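Local coordinates for endo-1,4-b-d-mannanase (Trichoderma reesei, PDB 1QNR), which hydrolyses internal beta-1,4-mannosidic linkages in mannans as a glycoside hydrolase family 5 enzyme with a TIM-barrel catalytic domain, at residues V53-P65 with Q69-T81. Sequence-based numbering, arbitrary orientation.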
loop_
_atom_site.group_PDB
_atom_site.type_symbol
_atom_site.label_atom_id
_atom_site.label_comp_id
_atom_site.label_asym_id
_atom_site.label_seq_id
_atom_site.Cartn_x
_atom_site.Cartn_y
_atom_site.Cartn_z
ATOM N N VAL A 53 -3.862 3.886 7.441
ATOM C CA VAL A 53 -4.764 3.140 6.548
ATOM C C VAL A 53 -4.151 3.190 5.135
ATOM O O VAL A 53 -3.752 4.266 4.655
ATOM C CB VAL A 53 -6.210 3.743 6.487
ATOM C CG1 VAL A 53 -7.152 2.805 5.706
ATOM C CG2 VAL A 53 -6.742 3.945 7.881
ATOM N N ARG A 54 -4.139 2.028 4.452
ATOM C CA ARG A 54 -3.653 1.965 3.034
ATOM C C ARG A 54 -4.876 1.929 2.125
ATOM O O ARG A 54 -5.756 1.040 2.282
ATOM C CB ARG A 54 -2.687 0.786 2.907
ATOM C CG ARG A 54 -2.073 0.708 1.468
ATOM C CD ARG A 54 -0.775 -0.137 1.569
ATOM N NE ARG A 54 -0.212 -0.477 0.231
ATOM C CZ ARG A 54 -0.504 -1.617 -0.443
ATOM N NH1 ARG A 54 -1.413 -2.485 0.035
ATOM N NH2 ARG A 54 0.188 -1.859 -1.565
ATOM N N VAL A 55 -4.991 2.889 1.185
ATOM C CA VAL A 55 -6.220 3.016 0.284
ATOM C C VAL A 55 -5.729 3.060 -1.153
ATOM O O VAL A 55 -4.604 3.566 -1.413
ATOM C CB VAL A 55 -7.044 4.277 0.678
ATOM C CG1 VAL A 55 -7.465 4.206 2.163
ATOM C CG2 VAL A 55 -6.317 5.603 0.396
ATOM N N TRP A 56 -6.567 2.628 -2.127
ATOM C CA TRP A 56 -6.077 2.754 -3.554
ATOM C C TRP A 56 -6.103 4.209 -4.016
ATOM O O TRP A 56 -7.085 4.951 -3.871
ATOM C CB TRP A 56 -6.930 1.892 -4.499
ATOM C CG TRP A 56 -6.633 0.396 -4.455
ATOM C CD1 TRP A 56 -7.354 -0.498 -5.212
ATOM C CD2 TRP A 56 -5.606 -0.367 -3.768
ATOM N NE1 TRP A 56 -6.803 -1.756 -5.074
ATOM C CE2 TRP A 56 -5.760 -1.714 -4.180
ATOM C CE3 TRP A 56 -4.589 -0.029 -2.827
ATOM C CZ2 TRP A 56 -4.911 -2.760 -3.750
ATOM C CZ3 TRP A 56 -3.766 -1.115 -2.392
ATOM C CH2 TRP A 56 -3.911 -2.485 -2.823
ATOM N N GLY A 57 -5.022 4.628 -4.713
ATOM C CA GLY A 57 -4.994 5.970 -5.337
ATOM C C GLY A 57 -5.210 5.930 -6.833
ATOM O O GLY A 57 -4.935 6.968 -7.514
ATOM N N PHE A 58 -5.784 4.838 -7.347
ATOM C CA PHE A 58 -6.035 4.608 -8.750
ATOM C C PHE A 58 -7.399 3.940 -8.958
ATOM O O PHE A 58 -7.936 3.274 -8.071
ATOM C CB PHE A 58 -4.934 3.636 -9.364
ATOM C CG PHE A 58 -4.770 2.320 -8.587
ATOM C CD1 PHE A 58 -5.655 1.232 -8.854
ATOM C CD2 PHE A 58 -3.805 2.172 -7.608
ATOM C CE1 PHE A 58 -5.513 0.059 -8.114
ATOM C CE2 PHE A 58 -3.642 0.977 -6.881
ATOM C CZ PHE A 58 -4.515 -0.080 -7.141
ATOM N N ASN A 59 -7.913 4.174 -10.199
ATOM C CA ASN A 59 -9.107 3.435 -10.678
ATOM C C ASN A 59 -9.148 3.725 -12.183
ATOM O O ASN A 59 -9.669 4.738 -12.695
ATOM C CB ASN A 59 -10.394 3.917 -9.922
ATOM C CG ASN A 59 -11.581 3.019 -10.225
ATOM O OD1 ASN A 59 -11.713 2.510 -11.340
ATOM N ND2 ASN A 59 -12.511 2.797 -9.272
ATOM N N ASP A 60 -8.433 2.872 -12.934
ATOM C CA ASP A 60 -8.151 3.040 -14.361
ATOM C C ASP A 60 -9.101 2.247 -15.235
ATOM O O ASP A 60 -9.379 1.062 -14.940
ATOM C CB ASP A 60 -6.699 2.536 -14.644
ATOM C CG ASP A 60 -5.659 3.412 -13.965
ATOM O OD1 ASP A 60 -5.763 4.685 -14.193
ATOM O OD2 ASP A 60 -4.724 2.926 -13.249
ATOM N N VAL A 61 -9.578 2.889 -16.288
ATOM C CA VAL A 61 -10.529 2.272 -17.248
ATOM C C VAL A 61 -10.074 2.599 -18.681
ATOM O O VAL A 61 -9.316 3.532 -18.908
ATOM C CB VAL A 61 -11.972 2.803 -17.042
ATOM C CG1 VAL A 61 -12.516 2.506 -15.638
ATOM C CG2 VAL A 61 -12.084 4.303 -17.373
ATOM N N ASN A 62 -10.551 1.764 -19.605
ATOM C CA ASN A 62 -10.320 2.045 -21.051
ATOM C C ASN A 62 -11.595 2.561 -21.710
ATOM O O ASN A 62 -11.515 3.274 -22.718
ATOM C CB ASN A 62 -9.825 0.798 -21.784
ATOM C CG ASN A 62 -8.439 0.393 -21.317
ATOM O OD1 ASN A 62 -8.246 -0.725 -20.801
ATOM N ND2 ASN A 62 -7.420 1.253 -21.444
ATOM N N THR A 63 -12.761 2.308 -21.088
ATOM C CA THR A 63 -14.017 2.872 -21.619
ATOM C C THR A 63 -14.666 3.537 -20.385
ATOM O O THR A 63 -14.615 2.892 -19.345
ATOM C CB THR A 63 -14.934 1.810 -22.213
ATOM O OG1 THR A 63 -15.610 1.066 -21.166
ATOM C CG2 THR A 63 -14.318 0.617 -22.948
ATOM N N GLN A 64 -15.284 4.658 -20.533
ATOM C CA GLN A 64 -15.929 5.259 -19.351
ATOM C C GLN A 64 -17.100 4.369 -18.918
ATOM O O GLN A 64 -17.827 3.885 -19.790
ATOM C CB GLN A 64 -16.570 6.588 -19.660
ATOM C CG GLN A 64 -15.645 7.773 -19.636
ATOM C CD GLN A 64 -16.486 9.025 -19.473
ATOM O OE1 GLN A 64 -17.456 9.075 -18.699
ATOM N NE2 GLN A 64 -16.046 10.010 -20.223
ATOM N N PRO A 65 -17.269 4.223 -17.637
ATOM C CA PRO A 65 -18.271 3.331 -17.081
ATOM C C PRO A 65 -19.698 3.875 -17.179
ATOM O O PRO A 65 -19.865 4.994 -17.561
ATOM C CB PRO A 65 -17.885 3.138 -15.618
ATOM C CG PRO A 65 -17.192 4.429 -15.302
ATOM C CD PRO A 65 -16.380 4.723 -16.540
ATOM N N GLN A 69 -20.956 5.669 -11.922
ATOM C CA GLN A 69 -19.869 4.792 -11.497
ATOM C C GLN A 69 -18.547 5.570 -11.302
ATOM O O GLN A 69 -18.331 6.516 -12.090
ATOM C CB GLN A 69 -19.684 3.706 -12.570
ATOM C CG GLN A 69 -20.966 2.854 -12.673
ATOM C CD GLN A 69 -21.001 2.002 -11.431
ATOM O OE1 GLN A 69 -19.968 1.439 -11.066
ATOM N NE2 GLN A 69 -22.127 1.952 -10.752
ATOM N N ILE A 70 -17.764 5.196 -10.329
ATOM C CA ILE A 70 -16.494 5.917 -10.070
ATOM C C ILE A 70 -15.415 5.483 -11.069
ATOM O O ILE A 70 -15.264 4.283 -11.404
ATOM C CB ILE A 70 -16.027 5.569 -8.635
ATOM C CG1 ILE A 70 -17.083 5.986 -7.587
ATOM C CG2 ILE A 70 -14.686 6.244 -8.300
ATOM C CD1 ILE A 70 -17.582 7.375 -7.778
ATOM N N TRP A 71 -14.642 6.475 -11.522
ATOM C CA TRP A 71 -13.430 6.254 -12.316
ATOM C C TRP A 71 -12.448 7.402 -12.101
ATOM O O TRP A 71 -12.942 8.552 -12.012
ATOM C CB TRP A 71 -13.759 6.049 -13.835
ATOM C CG TRP A 71 -14.427 7.214 -14.509
ATOM C CD1 TRP A 71 -15.749 7.574 -14.352
ATOM C CD2 TRP A 71 -13.859 8.147 -15.442
ATOM N NE1 TRP A 71 -16.012 8.664 -15.160
ATOM C CE2 TRP A 71 -14.873 9.068 -15.822
ATOM C CE3 TRP A 71 -12.546 8.328 -15.961
ATOM C CZ2 TRP A 71 -14.602 10.097 -16.718
ATOM C CZ3 TRP A 71 -12.274 9.369 -16.861
ATOM C CH2 TRP A 71 -13.317 10.239 -17.233
ATOM N N PHE A 72 -11.114 7.115 -11.960
ATOM C CA PHE A 72 -10.178 8.229 -11.748
ATOM C C PHE A 72 -9.465 8.569 -13.078
ATOM O O PHE A 72 -9.059 9.740 -13.219
ATOM C CB PHE A 72 -9.158 7.885 -10.674
ATOM C CG PHE A 72 -9.714 7.689 -9.238
ATOM C CD1 PHE A 72 -11.004 8.100 -8.884
ATOM C CD2 PHE A 72 -8.908 7.121 -8.259
ATOM C CE1 PHE A 72 -11.459 7.899 -7.559
ATOM C CE2 PHE A 72 -9.344 6.919 -6.941
ATOM C CZ PHE A 72 -10.633 7.329 -6.619
ATOM N N GLN A 73 -9.245 7.632 -13.993
ATOM C CA GLN A 73 -8.506 7.943 -15.241
ATOM C C GLN A 73 -8.983 7.009 -16.361
ATOM O O GLN A 73 -9.123 5.782 -16.111
ATOM C CB GLN A 73 -6.987 7.738 -14.931
ATOM C CG GLN A 73 -6.103 8.007 -16.180
ATOM C CD GLN A 73 -4.635 7.955 -15.892
ATOM O OE1 GLN A 73 -3.805 8.801 -16.300
ATOM N NE2 GLN A 73 -4.116 6.891 -15.191
ATOM N N LYS A 74 -9.165 7.601 -17.578
ATOM C CA LYS A 74 -9.501 6.802 -18.778
ATOM C C LYS A 74 -8.261 6.835 -19.671
ATOM O O LYS A 74 -7.752 7.920 -20.012
ATOM C CB LYS A 74 -10.708 7.448 -19.484
ATOM C CG LYS A 74 -10.914 6.720 -20.849
ATOM C CD LYS A 74 -12.117 7.269 -21.631
ATOM C CE LYS A 74 -12.048 6.711 -23.063
ATOM N NZ LYS A 74 -13.032 7.389 -23.985
ATOM N N LEU A 75 -7.750 5.658 -20.002
ATOM C CA LEU A 75 -6.532 5.477 -20.788
ATOM C C LEU A 75 -6.892 5.154 -22.232
ATOM O O LEU A 75 -7.556 4.160 -22.451
ATOM C CB LEU A 75 -5.651 4.373 -20.157
ATOM C CG LEU A 75 -5.160 4.804 -18.736
ATOM C CD1 LEU A 75 -4.587 3.622 -18.005
ATOM C CD2 LEU A 75 -4.165 5.967 -18.852
ATOM N N SER A 76 -6.437 5.997 -23.160
ATOM C CA SER A 76 -6.773 5.785 -24.595
ATOM C C SER A 76 -5.557 6.230 -25.428
ATOM O O SER A 76 -4.948 7.296 -25.208
ATOM C CB SER A 76 -7.964 6.770 -24.849
ATOM O OG SER A 76 -8.163 6.960 -26.212
ATOM N N ALA A 77 -5.443 5.534 -26.592
ATOM C CA ALA A 77 -4.404 5.882 -27.572
ATOM C C ALA A 77 -4.626 7.264 -28.183
ATOM O O ALA A 77 -3.635 7.812 -28.707
ATOM C CB ALA A 77 -4.588 4.901 -28.757
ATOM N N THR A 78 -5.837 7.792 -28.168
ATOM C CA THR A 78 -6.072 9.103 -28.789
ATOM C C THR A 78 -6.322 10.232 -27.835
ATOM O O THR A 78 -6.831 11.279 -28.214
ATOM C CB THR A 78 -7.211 8.995 -29.818
ATOM O OG1 THR A 78 -8.441 8.629 -29.176
ATOM C CG2 THR A 78 -6.816 7.979 -30.891
ATOM N N GLY A 79 -5.874 10.043 -26.582
ATOM C CA GLY A 79 -5.975 11.090 -25.570
ATOM C C GLY A 79 -6.675 10.547 -24.311
ATOM O O GLY A 79 -7.824 10.159 -24.311
ATOM N N SER A 80 -5.919 10.656 -23.232
ATOM C CA SER A 80 -6.414 10.096 -21.948
ATOM C C SER A 80 -7.049 11.231 -21.152
ATOM O O SER A 80 -6.722 12.403 -21.385
ATOM C CB SER A 80 -5.229 9.485 -21.196
ATOM O OG SER A 80 -4.755 8.345 -21.934
ATOM N N THR A 81 -7.927 10.870 -20.203
ATOM C CA THR A 81 -8.596 11.875 -19.404
ATOM C C THR A 81 -8.450 11.523 -17.881
ATOM O O THR A 81 -8.723 10.381 -17.510
ATOM C CB THR A 81 -10.114 11.820 -19.722
ATOM O OG1 THR A 81 -10.315 12.133 -21.142
ATOM C CG2 THR A 81 -10.775 12.982 -18.941
HETATM O O HOH W 1 -15.123 1.390 -9.570
HETATM O O HOH W 2 -9.321 3.385 -24.657
HETATM O O HOH W 3 -18.225 10.742 -15.757
#
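Beyond strand 52-54 of the TIM barrel, the chain runs into a small three-stranded mixed sheet, in which strand 60-61 pairs parallel with strand 73-74, itself antiparallel to 81-82. Asn59 O opens the ladder by accepting two amides, Phe72 N at 2.9 Å, in its carbonyl plane, and Gln73 N at 3.2 Å, tilted from it. Val61 continues it, giving its N-H to Gln73 O and receiving Leu75 N on its own O. Asp60 and Gln73 lie side by side on the face toward Tyr123 and Tyr147 of helices 119-127 and 138-155; Gln73 NE2 meets the syn side of Asp60 OD1 at 2.9 Å, almost straight (174°) though tilted out of the carboxylate plane, while Gln143 takes Gln73 OE1. Trp71 CG, set between backbone N and carbonyl carbon, brings the indole against Pro65 and Gln64: one face has Pro65 CD over the five-membered ring (4.0 Å to the centroid) and Gln64 CG over the six-membered ring. The Gln64 amide leans over CZ2, 27° from parallel to the indole. A serine in place of Trp71 would probably leave Pro65 and Gln64 without the ring face they pack on and the Gln64 amide freer to turn. Asn59 CB similarly covers a face of Phe72; Asn59 CG, anti to the backbone N, turns the amide from that ring toward Ile70, where ND2 donates to a water at 3.0 Å.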